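Local coordinates for hypothetical 27.5 kDa protein in SPX19-GCR2 intergenic region (Saccharomyces cerevisiae, PDB 1JZT) that catalyses the epimerisation of the R and S forms of damaged, hydrated NADH and NADPH, so that both can be repaired, at residues K5-S8 / S9-A13; K17-G21 / P22-F26; K162-I166 / I167-S171; R220-P223 / R224-N228. All coordinates share one frame; numbering follows the deposited sequence.

Interaction 1: residues K5-S8 / S9-A13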
ATOM      1  N   LYS A   5       7.192   8.149  16.061  1.00 33.32           N
ATOM      2  CA  LYS A   5       8.441   8.565  15.435  1.00 32.50           C
ATOM      3  C   LYS A   5       8.302   8.419  13.917  1.00 32.25           C
ATOM      4  O   LYS A   5       7.728   7.442  13.421  1.00 32.39           O
ATOM      5  CB  LYS A   5       9.589   7.701  15.970  1.00 33.71           C
ATOM      6  CG  LYS A   5      10.997   8.219  15.694  1.00 32.11           C
ATOM      7  N   VAL A   6       8.818   9.394  13.178  1.00 29.60           N
ATOM      8  CA  VAL A   6       8.722   9.370  11.724  1.00 27.11           C
ATOM      9  C   VAL A   6      10.025   9.751  11.041  1.00 26.12           C
ATOM     10  O   VAL A   6      10.931  10.293  11.667  1.00 27.11           O
ATOM     11  CB  VAL A   6       7.615  10.332  11.229  1.00 27.37           C
ATOM     12  CG1 VAL A   6       6.258   9.865  11.717  1.00 25.91           C
ATOM     13  CG2 VAL A   6       7.896  11.744  11.726  1.00 28.10           C
ATOM     14  N   VAL A   7      10.103   9.468   9.746  1.00 23.38           N
ATOM     15  CA  VAL A   7      11.286   9.779   8.962  1.00 22.40           C
ATOM     16  C   VAL A   7      10.889  10.586   7.729  1.00 22.02           C
ATOM     17  O   VAL A   7       9.922  10.251   7.041  1.00 21.73           O
ATOM     18  CB  VAL A   7      12.008   8.485   8.521  1.00 23.05           C
ATOM     19  CG1 VAL A   7      13.135   8.814   7.570  1.00 23.57           C
ATOM     20  CG2 VAL A   7      12.545   7.755   9.743  1.00 24.17           C
ATOM     21  N   SER A   8      11.633  11.658   7.468  1.00 20.11           N
ATOM     22  CA  SER A   8      11.382  12.539   6.326  1.00 19.34           C
ATOM     23  C   SER A   8      11.476  11.778   5.008  1.00 19.29           C
ATOM     24  O   SER A   8      12.127  10.737   4.938  1.00 18.05           O
ATOM     25  CB  SER A   8      12.417  13.664   6.311  1.00 21.33           C
ATOM     26  OG  SER A   8      13.718  13.120   6.097  1.00 19.44           O
ATOM     27  N   SER A   9      10.840  12.299   3.962  1.00 17.76           N
ATOM     28  CA  SER A   9      10.893  11.638   2.660  1.00 19.83           C
ATOM     29  C   SER A   9      12.339  11.582   2.166  1.00 19.88           C
ATOM     30  O   SER A   9      12.742  10.628   1.490  1.00 19.62           O
ATOM     31  CB  SER A   9      10.014  12.373   1.640  1.00 21.30           C
ATOM     32  OG  SER A   9      10.436  13.711   1.465  1.00 23.61           O
ATOM     33  N   LYS A  10      13.121  12.602   2.516  1.00 18.76           N
ATOM     34  CA  LYS A  10      14.524  12.655   2.109  1.00 19.39           C
ATOM     35  C   LYS A  10      15.298  11.464   2.680  1.00 18.43           C
ATOM     36  O   LYS A  10      15.966  10.743   1.943  1.00 17.18           O
ATOM     37  CB  LYS A  10      15.164  13.961   2.585  1.00 20.55           C
ATOM     38  CG  LYS A  10      16.647  14.077   2.280  1.00 22.98           C
ATOM     39  CD  LYS A  10      17.230  15.333   2.912  1.00 26.37           C
ATOM     40  CE  LYS A  10      18.717  15.459   2.623  1.00 28.64           C
ATOM     41  NZ  LYS A  10      18.986  15.548   1.159  1.00 31.60           N
ATOM     42  N   LEU A  11      15.212  11.263   3.992  1.00 18.27           N
ATOM     43  CA  LEU A  11      15.902  10.144   4.618  1.00 20.23           C
ATOM     44  C   LEU A  11      15.319   8.813   4.142  1.00 20.27           C
ATOM     45  O   LEU A  11      16.042   7.825   4.018  1.00 20.23           O
ATOM     46  CB  LEU A  11      15.811  10.230   6.142  1.00 21.83           C
ATOM     47  CG  LEU A  11      16.814  11.161   6.823  1.00 22.58           C
ATOM     48  CD1 LEU A  11      16.647  12.572   6.289  1.00 25.15           C
ATOM     49  CD2 LEU A  11      16.601  11.124   8.330  1.00 23.77           C
ATOM     50  N   ALA A  12      14.017   8.794   3.867  1.00 19.83           N
ATOM     51  CA  ALA A  12      13.358   7.578   3.398  1.00 21.24           C
ATOM     52  C   ALA A  12      14.012   7.106   2.101  1.00 22.22           C
ATOM     53  O   ALA A  12      14.210   5.905   1.895  1.00 22.41           O
ATOM     54  CB  ALA A  12      11.872   7.835   3.179  1.00 21.83           C
ATOM     55  N   ALA A  13      14.343   8.059   1.234  1.00 20.33           N
ATOM     56  CA  ALA A  13      14.989   7.755  -0.034  1.00 20.52           C
ATOM     57  C   ALA A  13      16.407   7.252   0.225  1.00 20.07           C
ATOM     58  O   ALA A  13      16.886   6.343  -0.449  1.00 20.46           O
ATOM     59  CB  ALA A  13      15.017   8.998  -0.919  1.00 22.48           C
TER
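A chi1 of 64° folds the S8 hydroxyl back over its own main chain, between N and the carbonyl carbon, and aims OG at the first turn of the following helix, toward the amide of L11. V7, just before it, has CG1 anti to the backbone N (chi1 173°), which sends that methyl toward L11 CB. The L11 N-H points almost straight at OG, 3.2 Å from L11 N to S8 OG with 169° at the hydrogen, and the leucine side chain closes over the same oxygen, L11 CD1 lying 3.0 Å from S8 OG. S8 is thus the N-cap of helix 9-19, a serine that uses its side chain to satisfy an amide for which the helix itself has no earlier carbonyl. Its backbone starts the regular ladder as well: A12 N donates to S8 O at 2.9 Å. Next to this polar cap V7 and L11 cross at about a right angle, and the fit is tight, with V7 CG1 only 3.3 Å from L11 CB. The approach to the helix is anchored by backbone bonding between V7 and P201. On the first turn, S9 OG is hydrogen-bonded to D181, while the buried A12 methyl comes within about 4 Å of the side chain of F143, a residue predicted to line the NAD(P)HX site.

Interaction 2: residues K17-G21 / P22-F26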
ATOM      1  N   LYS A  17      17.982   3.576  -0.636  1.00 21.40           N
ATOM      2  CA  LYS A  17      19.210   3.548  -1.416  1.00 22.09           C
ATOM      3  C   LYS A  17      20.260   2.696  -0.719  1.00 20.28           C
ATOM      4  O   LYS A  17      20.961   1.917  -1.357  1.00 20.62           O
ATOM      5  CB  LYS A  17      19.748   4.967  -1.621  1.00 23.69           C
ATOM      6  CG  LYS A  17      21.061   5.023  -2.391  1.00 26.82           C
ATOM      7  CD  LYS A  17      21.640   6.440  -2.414  1.00 28.30           C
ATOM      8  CE  LYS A  17      23.080   6.434  -2.923  1.00 31.06           C
ATOM      9  NZ  LYS A  17      23.724   7.786  -2.911  1.00 33.43           N
ATOM     10  N   GLU A  18      20.372   2.849   0.594  1.00 19.18           N
ATOM     11  CA  GLU A  18      21.348   2.074   1.339  1.00 20.66           C
ATOM     12  C   GLU A  18      20.977   0.603   1.423  1.00 18.68           C
ATOM     13  O   GLU A  18      21.832  -0.264   1.233  1.00 16.76           O
ATOM     14  CB  GLU A  18      21.528   2.636   2.750  1.00 21.32           C
ATOM     15  CG  GLU A  18      22.488   3.812   2.815  1.00 26.88           C
ATOM     16  CD  GLU A  18      22.814   4.217   4.233  1.00 29.02           C
ATOM     17  OE1 GLU A  18      23.180   3.328   5.039  1.00 29.17           O
ATOM     18  OE2 GLU A  18      22.717   5.426   4.542  1.00 32.76           O
ATOM     19  N   LEU A  19      19.707   0.318   1.703  1.00 16.87           N
ATOM     20  CA  LEU A  19      19.265  -1.069   1.818  1.00 17.54           C
ATOM     21  C   LEU A  19      19.597  -1.887   0.576  1.00 18.91           C
ATOM     22  O   LEU A  19      20.026  -3.036   0.680  1.00 18.69           O
ATOM     23  CB  LEU A  19      17.762  -1.139   2.100  1.00 15.78           C
ATOM     24  CG  LEU A  19      17.329  -0.692   3.495  1.00 14.31           C
ATOM     25  CD1 LEU A  19      15.807  -0.803   3.624  1.00 15.18           C
ATOM     26  CD2 LEU A  19      18.009  -1.562   4.550  1.00 16.87           C
HETATM   27  N   MSE A  20      19.416  -1.304  -0.600  1.00 19.85           N
HETATM   28  CA  MSE A  20      19.714  -2.046  -1.812  1.00 21.97           C
HETATM   29  C   MSE A  20      21.086  -1.748  -2.399  1.00 21.15           C
HETATM   30  O   MSE A  20      21.372  -2.095  -3.543  1.00 22.53           O
HETATM   31  CB  MSE A  20      18.596  -1.834  -2.836  1.00 24.68           C
HETATM   32  CG  MSE A  20      17.358  -2.663  -2.491  1.00 27.29           C
HETATM   33 SE   MSE A  20      15.752  -2.081  -3.363  0.83 32.53          SE
HETATM   34  CE  MSE A  20      15.397  -0.519  -2.268  1.00 31.49           C
ATOM     35  N   GLY A  21      21.939  -1.118  -1.594  1.00 21.54           N
ATOM     36  CA  GLY A  21      23.291  -0.814  -2.031  1.00 21.96           C
ATOM     37  C   GLY A  21      24.181  -2.041  -1.892  1.00 22.13           C
ATOM     38  O   GLY A  21      23.790  -3.008  -1.241  1.00 19.70           O
ATOM     39  N   PRO A  22      25.388  -2.037  -2.485  1.00 23.67           N
ATOM     40  CA  PRO A  22      26.328  -3.164  -2.423  1.00 23.39           C
ATOM     41  C   PRO A  22      26.669  -3.637  -1.012  1.00 23.92           C
ATOM     42  O   PRO A  22      26.859  -4.831  -0.778  1.00 24.79           O
ATOM     43  CB  PRO A  22      27.554  -2.627  -3.158  1.00 23.98           C
ATOM     44  CG  PRO A  22      26.951  -1.705  -4.165  1.00 24.89           C
ATOM     45  CD  PRO A  22      25.920  -0.967  -3.347  1.00 22.58           C
ATOM     46  N   GLN A  23      26.741  -2.696  -0.079  1.00 24.25           N
ATOM     47  CA  GLN A  23      27.068  -3.000   1.310  1.00 24.74           C
ATOM     48  C   GLN A  23      26.031  -3.889   2.005  1.00 23.15           C
ATOM     49  O   GLN A  23      26.375  -4.941   2.547  1.00 22.72           O
ATOM     50  CB  GLN A  23      27.230  -1.697   2.090  1.00 27.88           C
ATOM     51  CG  GLN A  23      27.669  -1.880   3.527  1.00 33.20           C
ATOM     52  CD  GLN A  23      29.100  -2.356   3.635  1.00 36.71           C
ATOM     53  OE1 GLN A  23      29.450  -3.436   3.152  1.00 40.57           O
ATOM     54  NE2 GLN A  23      29.944  -1.546   4.266  1.00 37.28           N
ATOM     55  N   ILE A  24      24.769  -3.459   1.993  1.00 20.66           N
ATOM     56  CA  ILE A  24      23.682  -4.207   2.628  1.00 19.20           C
ATOM     57  C   ILE A  24      23.321  -5.430   1.793  1.00 16.86           C
ATOM     58  O   ILE A  24      23.200  -6.538   2.319  1.00 16.90           O
ATOM     59  CB  ILE A  24      22.412  -3.336   2.795  1.00 19.70           C
ATOM     60  CG1 ILE A  24      22.757  -2.016   3.474  1.00 22.20           C
ATOM     61  CG2 ILE A  24      21.364  -4.087   3.610  1.00 19.04           C
ATOM     62  CD1 ILE A  24      23.438  -2.163   4.804  1.00 24.98           C
ATOM     63  N   GLY A  25      23.120  -5.217   0.497  1.00 13.22           N
ATOM     64  CA  GLY A  25      22.818  -6.321  -0.394  1.00 13.44           C
ATOM     65  C   GLY A  25      21.376  -6.755  -0.576  1.00 12.59           C
ATOM     66  O   GLY A  25      21.133  -7.796  -1.181  1.00 14.04           O
ATOM     67  N   PHE A  26      20.412  -5.995  -0.062  1.00 12.09           N
ATOM     68  CA  PHE A  26      19.013  -6.375  -0.246  1.00 12.06           C
ATOM     69  C   PHE A  26      18.614  -6.187  -1.703  1.00 13.11           C
ATOM     70  O   PHE A  26      19.112  -5.284  -2.374  1.00 14.18           O
ATOM     71  CB  PHE A  26      18.100  -5.530   0.654  1.00 13.10           C
ATOM     72  CG  PHE A  26      17.770  -6.188   1.959  1.00 13.37           C
ATOM     73  CD1 PHE A  26      17.175  -7.446   1.976  1.00 13.74           C
ATOM     74  CD2 PHE A  26      18.040  -5.555   3.169  1.00 13.46           C
ATOM     75  CE1 PHE A  26      16.854  -8.069   3.182  1.00 13.78           C
ATOM     76  CE2 PHE A  26      17.723  -6.170   4.381  1.00 13.26           C
ATOM     77  CZ  PHE A  26      17.125  -7.433   4.385  1.00 13.39           C
TER
HETATM   78  O   HOH W   1      21.547  -4.753  -3.557  1.00 25.93           O
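The carbonyl oxygen of L19 is the bump at the centre here, and it fits a hollow lined by I24 and F26. I24 CB rests 3.2 Å from L19 O, F26 CB reaches L19 O at the same 3.2 Å, and F26 N donates to it in the carbonyl plane, so the last helical carbonyl is wrapped by carbon and gripped by one N-H. Alongside, I24 CG1 presses on the neighbouring carbonyl, 3.0 Å from E18 O; a chi1 of -51° turns that branch beside its own N and leaves CG2 facing L19 CD2. The L19 methyl CD2 fills the notch between I24 and F26, looser, at 4.2 Å from F26 CD2. On the other flank selenomethionine M20 lays CG against F26 O at 3.2 Å, and one water ties M20 O to F26 O. M20 and F26 both continue onto L31 of the next helix. Helix 9-19 ends at L19 and M20 leaves helical angles; a separate alpha-turn, G25 N to G21 O at 2.9 Å, left by G25 at a phi of 87°, then leads toward helix 28-46, with the M20 side chain about 6 Å from that of N69, predicted to bind NADPHX.

Interaction 3: residues K162-I166 / I167-S171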
ATOM      1  N   LYS A 162     -14.851  10.378  -3.690  1.00 13.67           N
ATOM      2  CA  LYS A 162     -16.304  10.439  -3.690  1.00 15.05           C
ATOM      3  C   LYS A 162     -16.950   9.283  -2.925  1.00 15.60           C
ATOM      4  O   LYS A 162     -18.046   9.433  -2.381  1.00 15.06           O
ATOM      5  CB  LYS A 162     -16.824  10.462  -5.129  1.00 18.74           C
ATOM      6  CG  LYS A 162     -16.296  11.653  -5.919  1.00 21.69           C
ATOM      7  CD  LYS A 162     -16.608  11.563  -7.398  1.00 26.07           C
ATOM      8  CE  LYS A 162     -18.030  11.967  -7.696  1.00 30.19           C
ATOM      9  NZ  LYS A 162     -18.239  12.107  -9.170  1.00 31.55           N
ATOM     10  N   VAL A 163     -16.276   8.137  -2.869  1.00 14.46           N
ATOM     11  CA  VAL A 163     -16.837   6.979  -2.173  1.00 14.68           C
ATOM     12  C   VAL A 163     -16.025   6.504  -0.969  1.00 14.49           C
ATOM     13  O   VAL A 163     -16.342   5.473  -0.376  1.00 16.32           O
ATOM     14  CB  VAL A 163     -16.997   5.777  -3.135  1.00 15.40           C
ATOM     15  CG1 VAL A 163     -17.808   6.186  -4.356  1.00 15.36           C
ATOM     16  CG2 VAL A 163     -15.632   5.259  -3.547  1.00 15.41           C
ATOM     17  N   GLN A 164     -15.002   7.261  -0.593  1.00 12.25           N
ATOM     18  CA  GLN A 164     -14.135   6.865   0.517  1.00 12.98           C
ATOM     19  C   GLN A 164     -14.790   6.863   1.887  1.00 12.91           C
ATOM     20  O   GLN A 164     -14.229   6.326   2.846  1.00 13.08           O
ATOM     21  CB  GLN A 164     -12.880   7.744   0.549  1.00 13.32           C
ATOM     22  CG  GLN A 164     -13.144   9.213   0.807  1.00 15.95           C
ATOM     23  CD  GLN A 164     -11.866  10.031   0.841  1.00 17.30           C
ATOM     24  OE1 GLN A 164     -11.898  11.248   1.039  1.00 16.30           O
ATOM     25  NE2 GLN A 164     -10.730   9.364   0.657  1.00 13.81           N
ATOM     26  N   ASN A 165     -15.974   7.458   1.993  1.00 14.02           N
ATOM     27  CA  ASN A 165     -16.669   7.483   3.272  1.00 15.17           C
ATOM     28  C   ASN A 165     -17.653   6.321   3.362  1.00 14.98           C
ATOM     29  O   ASN A 165     -18.273   6.105   4.398  1.00 14.00           O
ATOM     30  CB  ASN A 165     -17.385   8.821   3.461  1.00 18.00           C
ATOM     31  CG  ASN A 165     -16.414   9.960   3.682  1.00 20.26           C
ATOM     32  OD1 ASN A 165     -15.760  10.034   4.723  1.00 22.94           O
ATOM     33  ND2 ASN A 165     -16.294  10.842   2.696  1.00 22.12           N
ATOM     34  N   ILE A 166     -17.792   5.574   2.271  1.00 13.46           N
ATOM     35  CA  ILE A 166     -18.682   4.422   2.254  1.00 14.29           C
ATOM     36  C   ILE A 166     -17.857   3.145   2.087  1.00 14.09           C
ATOM     37  O   ILE A 166     -18.133   2.132   2.730  1.00 14.16           O
ATOM     38  CB  ILE A 166     -19.746   4.526   1.120  1.00 15.14           C
ATOM     39  CG1 ILE A 166     -20.442   3.173   0.925  1.00 17.95           C
ATOM     40  CG2 ILE A 166     -19.106   4.968  -0.176  1.00 21.72           C
ATOM     41  CD1 ILE A 166     -21.103   2.626   2.181  1.00 22.49           C
ATOM     42  N   ILE A 167     -16.842   3.206   1.227  1.00 12.17           N
ATOM     43  CA  ILE A 167     -15.948   2.068   0.976  1.00 13.08           C
ATOM     44  C   ILE A 167     -14.587   2.385   1.617  1.00 11.66           C
ATOM     45  O   ILE A 167     -13.961   3.399   1.296  1.00 13.05           O
ATOM     46  CB  ILE A 167     -15.742   1.842  -0.546  1.00 13.86           C
ATOM     47  CG1 ILE A 167     -17.092   1.761  -1.258  1.00 16.49           C
ATOM     48  CG2 ILE A 167     -14.939   0.565  -0.794  1.00 13.67           C
ATOM     49  CD1 ILE A 167     -18.017   0.714  -0.690  1.00 20.67           C
ATOM     50  N   PRO A 168     -14.108   1.520   2.526  1.00 11.37           N
ATOM     51  CA  PRO A 168     -12.824   1.751   3.191  1.00 10.88           C
ATOM     52  C   PRO A 168     -11.615   1.660   2.269  1.00 10.88           C
ATOM     53  O   PRO A 168     -11.493   0.722   1.480  1.00 11.25           O
ATOM     54  CB  PRO A 168     -12.800   0.674   4.270  1.00 11.36           C
ATOM     55  CG  PRO A 168     -13.532  -0.457   3.608  1.00 10.81           C
ATOM     56  CD  PRO A 168     -14.713   0.258   2.987  1.00 10.55           C
ATOM     57  N   ILE A 169     -10.722   2.639   2.376  1.00 11.75           N
ATOM     58  CA  ILE A 169      -9.505   2.660   1.570  1.00 10.31           C
ATOM     59  C   ILE A 169      -8.302   2.317   2.451  1.00 10.20           C
ATOM     60  O   ILE A 169      -8.151   2.858   3.551  1.00  7.03           O
ATOM     61  CB  ILE A 169      -9.262   4.053   0.928  1.00 10.80           C
ATOM     62  CG1 ILE A 169     -10.329   4.338  -0.133  1.00  9.64           C
ATOM     63  CG2 ILE A 169      -7.871   4.104   0.310  1.00 10.04           C
ATOM     64  CD1 ILE A 169     -10.266   5.758  -0.697  1.00 11.48           C
ATOM     65  N   VAL A 170      -7.467   1.404   1.962  1.00  7.91           N
ATOM     66  CA  VAL A 170      -6.257   0.983   2.664  1.00  7.37           C
ATOM     67  C   VAL A 170      -5.088   1.558   1.865  1.00  9.58           C
ATOM     68  O   VAL A 170      -4.801   1.077   0.763  1.00  8.07           O
ATOM     69  CB  VAL A 170      -6.120  -0.564   2.673  1.00  5.92           C
ATOM     70  CG1 VAL A 170      -4.829  -0.974   3.378  1.00  6.55           C
ATOM     71  CG2 VAL A 170      -7.340  -1.197   3.357  1.00  5.32           C
ATOM     72  N   SER A 171      -4.421   2.579   2.407  1.00  8.91           N
ATOM     73  CA  SER A 171      -3.307   3.221   1.705  1.00  9.60           C
ATOM     74  C   SER A 171      -1.957   2.589   1.985  1.00  9.76           C
ATOM     75  O   SER A 171      -1.587   2.380   3.140  1.00  9.39           O
ATOM     76  CB  SER A 171      -3.233   4.716   2.051  1.00  7.22           C
ATOM     77  OG  SER A 171      -4.289   5.438   1.450  1.00  8.74           O
TER
HETATM   78  O   HOH W   2     -11.529   5.213   3.298  1.00  6.64           O
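Q164 and I169 make the snug part of this corner: I169 CD1 butts against Q164 CB at 3.5 Å, the two side chains meeting at a slant. A chi1 of 63° places the glutamine CG between the backbone N and the carbonyl carbon, and CB is its nearest atom to the isoleucine tip. I167 is buried too and also packs on P130, T133 and I136. I167 N donates to V163 O, although the placing of that carbonyl is less certain. Looser is the touch between I167 CG1 and V163 CG2, at 4.4 Å. On the solvent side lies I166, exposed yet in contact; it runs beside I167 and points the same way, with I166 CG1 3.8 Å from I167 CD1, and it leans on P130. A water bridges two backbone groups, donating a hydrogen bond to Q164 O at 3.0 Å and accepting one from I169 N at 2.9 Å. The corner is the second half of a beta-alpha-beta crossover, from helix 153-163 into strand 169-172, which pairs in parallel with strand 133-139. Further along that strand S171 OG is hydrogen-bonded to D138, a predicted potassium ligand. Across the joint, isoleucine and valine carbons and the aliphatic root of the glutamine do the packing, while backbone groups and a water do the polar work: the chemistry implies a turn held without any salt bridge between its two halves.

Interaction 4: residues R220-P223 / R224-N228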
ATOM      1  N   ARG A 220       9.353  -5.733   7.853  1.00 11.22           N
ATOM      2  CA  ARG A 220      10.189  -6.191   8.959  1.00 12.35           C
ATOM      3  C   ARG A 220      11.554  -6.678   8.477  1.00 13.91           C
ATOM      4  O   ARG A 220      11.780  -7.877   8.337  1.00 10.75           O
ATOM      5  CB  ARG A 220       9.458  -7.307   9.713  1.00 10.67           C
ATOM      6  CG  ARG A 220      10.107  -7.756  11.014  1.00 11.18           C
ATOM      7  CD  ARG A 220       9.196  -8.720  11.771  1.00 10.38           C
ATOM      8  NE  ARG A 220       9.781  -9.138  13.049  1.00 10.95           N
ATOM      9  CZ  ARG A 220       9.193  -9.970  13.903  1.00 10.49           C
ATOM     10  NH1 ARG A 220       7.993 -10.480  13.622  1.00  9.41           N
ATOM     11  NH2 ARG A 220       9.802 -10.301  15.036  1.00  8.66           N
ATOM     12  N   PHE A 221      12.461  -5.739   8.219  1.00 14.50           N
ATOM     13  CA  PHE A 221      13.802  -6.079   7.754  1.00 15.22           C
ATOM     14  C   PHE A 221      14.810  -4.998   8.123  1.00 15.86           C
ATOM     15  O   PHE A 221      15.754  -4.738   7.380  1.00 14.42           O
ATOM     16  CB  PHE A 221      13.790  -6.303   6.236  1.00 15.64           C
ATOM     17  CG  PHE A 221      12.993  -5.277   5.470  1.00 14.27           C
ATOM     18  CD1 PHE A 221      13.408  -3.947   5.413  1.00 13.48           C
ATOM     19  CD2 PHE A 221      11.820  -5.644   4.810  1.00 13.25           C
ATOM     20  CE1 PHE A 221      12.666  -3.000   4.713  1.00 15.20           C
ATOM     21  CE2 PHE A 221      11.071  -4.703   4.106  1.00 16.99           C
ATOM     22  CZ  PHE A 221      11.495  -3.377   4.055  1.00 15.74           C
ATOM     23  N   ILE A 222      14.609  -4.383   9.284  1.00 16.27           N
ATOM     24  CA  ILE A 222      15.485  -3.308   9.756  1.00 17.29           C
ATOM     25  C   ILE A 222      16.176  -3.615  11.086  1.00 16.68           C
ATOM     26  O   ILE A 222      15.514  -3.820  12.103  1.00 16.61           O
ATOM     27  CB  ILE A 222      14.683  -2.001   9.926  1.00 18.83           C
ATOM     28  CG1 ILE A 222      14.093  -1.581   8.581  1.00 18.84           C
ATOM     29  CG2 ILE A 222      15.572  -0.906  10.498  1.00 16.58           C
ATOM     30  CD1 ILE A 222      12.985  -0.573   8.715  1.00 24.47           C
ATOM     31  N   PRO A 223      17.523  -3.651  11.091  1.00 17.61           N
ATOM     32  CA  PRO A 223      18.288  -3.928  12.311  1.00 18.66           C
ATOM     33  C   PRO A 223      18.338  -2.681  13.198  1.00 19.75           C
ATOM     34  O   PRO A 223      18.120  -1.565  12.725  1.00 18.48           O
ATOM     35  CB  PRO A 223      19.658  -4.340  11.773  1.00 18.53           C
ATOM     36  CG  PRO A 223      19.792  -3.528  10.546  1.00 18.85           C
ATOM     37  CD  PRO A 223      18.411  -3.583   9.917  1.00 18.72           C
ATOM     38  N   ARG A 224      18.620  -2.875  14.481  1.00 21.56           N
ATOM     39  CA  ARG A 224      18.664  -1.776  15.442  1.00 25.08           C
ATOM     40  C   ARG A 224      19.598  -0.617  15.088  1.00 24.60           C
ATOM     41  O   ARG A 224      19.162   0.526  14.965  1.00 24.66           O
ATOM     42  CB  ARG A 224      19.038  -2.322  16.821  1.00 28.04           C
ATOM     43  CG  ARG A 224      18.929  -1.313  17.945  1.00 33.56           C
ATOM     44  CD  ARG A 224      19.458  -1.904  19.240  1.00 38.93           C
ATOM     45  NE  ARG A 224      19.356  -0.966  20.352  1.00 43.91           N
ATOM     46  CZ  ARG A 224      18.208  -0.549  20.871  1.00 46.56           C
ATOM     47  NH1 ARG A 224      17.058  -0.991  20.376  1.00 48.19           N
ATOM     48  NH2 ARG A 224      18.209   0.311  21.884  1.00 47.60           N
ATOM     49  N   ASP A 225      20.885  -0.913  14.931  1.00 24.49           N
ATOM     50  CA  ASP A 225      21.868   0.119  14.621  1.00 24.84           C
ATOM     51  C   ASP A 225      21.511   0.938  13.382  1.00 22.56           C
ATOM     52  O   ASP A 225      21.723   2.148  13.353  1.00 23.62           O
ATOM     53  CB  ASP A 225      23.249  -0.510  14.441  1.00 29.41           C
ATOM     54  CG  ASP A 225      23.313  -1.441  13.253  1.00 33.22           C
ATOM     55  OD1 ASP A 225      22.501  -2.393  13.194  1.00 37.69           O
ATOM     56  OD2 ASP A 225      24.174  -1.221  12.376  1.00 36.98           O
ATOM     57  N   PHE A 226      20.966   0.280  12.365  1.00 19.70           N
ATOM     58  CA  PHE A 226      20.590   0.956  11.127  1.00 17.66           C
ATOM     59  C   PHE A 226      19.472   1.953  11.399  1.00 17.46           C
ATOM     60  O   PHE A 226      19.541   3.106  10.972  1.00 17.16           O
ATOM     61  CB  PHE A 226      20.122  -0.065  10.089  1.00 15.78           C
ATOM     62  CG  PHE A 226      19.821   0.527   8.745  1.00 15.04           C
ATOM     63  CD1 PHE A 226      20.850   0.957   7.915  1.00 14.71           C
ATOM     64  CD2 PHE A 226      18.507   0.638   8.299  1.00 15.86           C
ATOM     65  CE1 PHE A 226      20.577   1.487   6.654  1.00 14.23           C
ATOM     66  CE2 PHE A 226      18.222   1.166   7.042  1.00 16.47           C
ATOM     67  CZ  PHE A 226      19.261   1.592   6.213  1.00 15.42           C
ATOM     68  N   ALA A 227      18.437   1.495  12.099  1.00 16.21           N
ATOM     69  CA  ALA A 227      17.306   2.350  12.440  1.00 17.05           C
ATOM     70  C   ALA A 227      17.791   3.548  13.253  1.00 16.85           C
ATOM     71  O   ALA A 227      17.512   4.694  12.906  1.00 15.62           O
ATOM     72  CB  ALA A 227      16.267   1.561  13.238  1.00 16.45           C
ATOM     73  N   ASN A 228      18.520   3.279  14.333  1.00 17.08           N
ATOM     74  CA  ASN A 228      19.038   4.347  15.184  1.00 17.68           C
ATOM     75  C   ASN A 228      19.818   5.377  14.370  1.00 18.74           C
ATOM     76  O   ASN A 228      19.731   6.578  14.628  1.00 18.03           O
ATOM     77  CB  ASN A 228      19.931   3.775  16.290  1.00 18.37           C
ATOM     78  CG  ASN A 228      19.149   2.962  17.316  1.00 21.55           C
ATOM     79  OD1 ASN A 228      17.916   2.948  17.306  1.00 24.26           O
ATOM     80  ND2 ASN A 228      19.862   2.291  18.210  1.00 21.68           N
TER
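P223 and I222 pack against the first turn of helix 224-229, with P223 in the N-cap position. Proline brings no side-chain acceptor to that place, so its carbonyl does the bonding: A227 N donates to P223 O at 3.1 Å, nearly linear at 168°. The pyrrolidine ring meanwhile lies across the start of F226, P223 CG sitting 3.5 Å from F226 CB. I222 comes in beside it. Its CG2 is anti to the backbone N, and that methyl serves two neighbours at once, 3.8 Å from A227 CB and 4.0 Å from F226 CD2, where it meets the phenyl ring at its edge and in its plane. F226 in turn has CG anti to its own N (chi1 -175°), which swings the ring back toward the incoming loop. One layer out, that ring packs against I15, E18 and L19 of helix 9-19, and F230 meets it in a T-shaped, edge-to-face contact. A227 leans on F232, and I222 on T199. R224, the first residue of the helix, forms a salt bridge with E233. Back on the first turn itself, D225 sits at the beginning of the helix, where a negative charge is probably welcome, and its carboxylate curls over the proline, leaving D225 OD1 3.7 Å from P223 CB.

Interactions 1 and 2 are the two ends of helix 9-19, its start and its exit, with centres about 17 Å apart. Interaction 4 flanks that helix, its centre about 14 Å from interaction 1 and 13 Å from interaction 2; it touches interaction 2 directly, F226 CE2 lying 3.7 Å from L19 CD2 and F226 CE1 3.6 Å from E18 OE1. Interaction 3 stands apart, about 36 Å between centres from interaction 2 and beyond the middle of the chain. Side chain to side chain, A12 is about 4 Å from F143 and M20 about 6 Å from N69, both predicted NADPHX residues, while I169 lies about 4 Å from D138, a predicted potassium ligand.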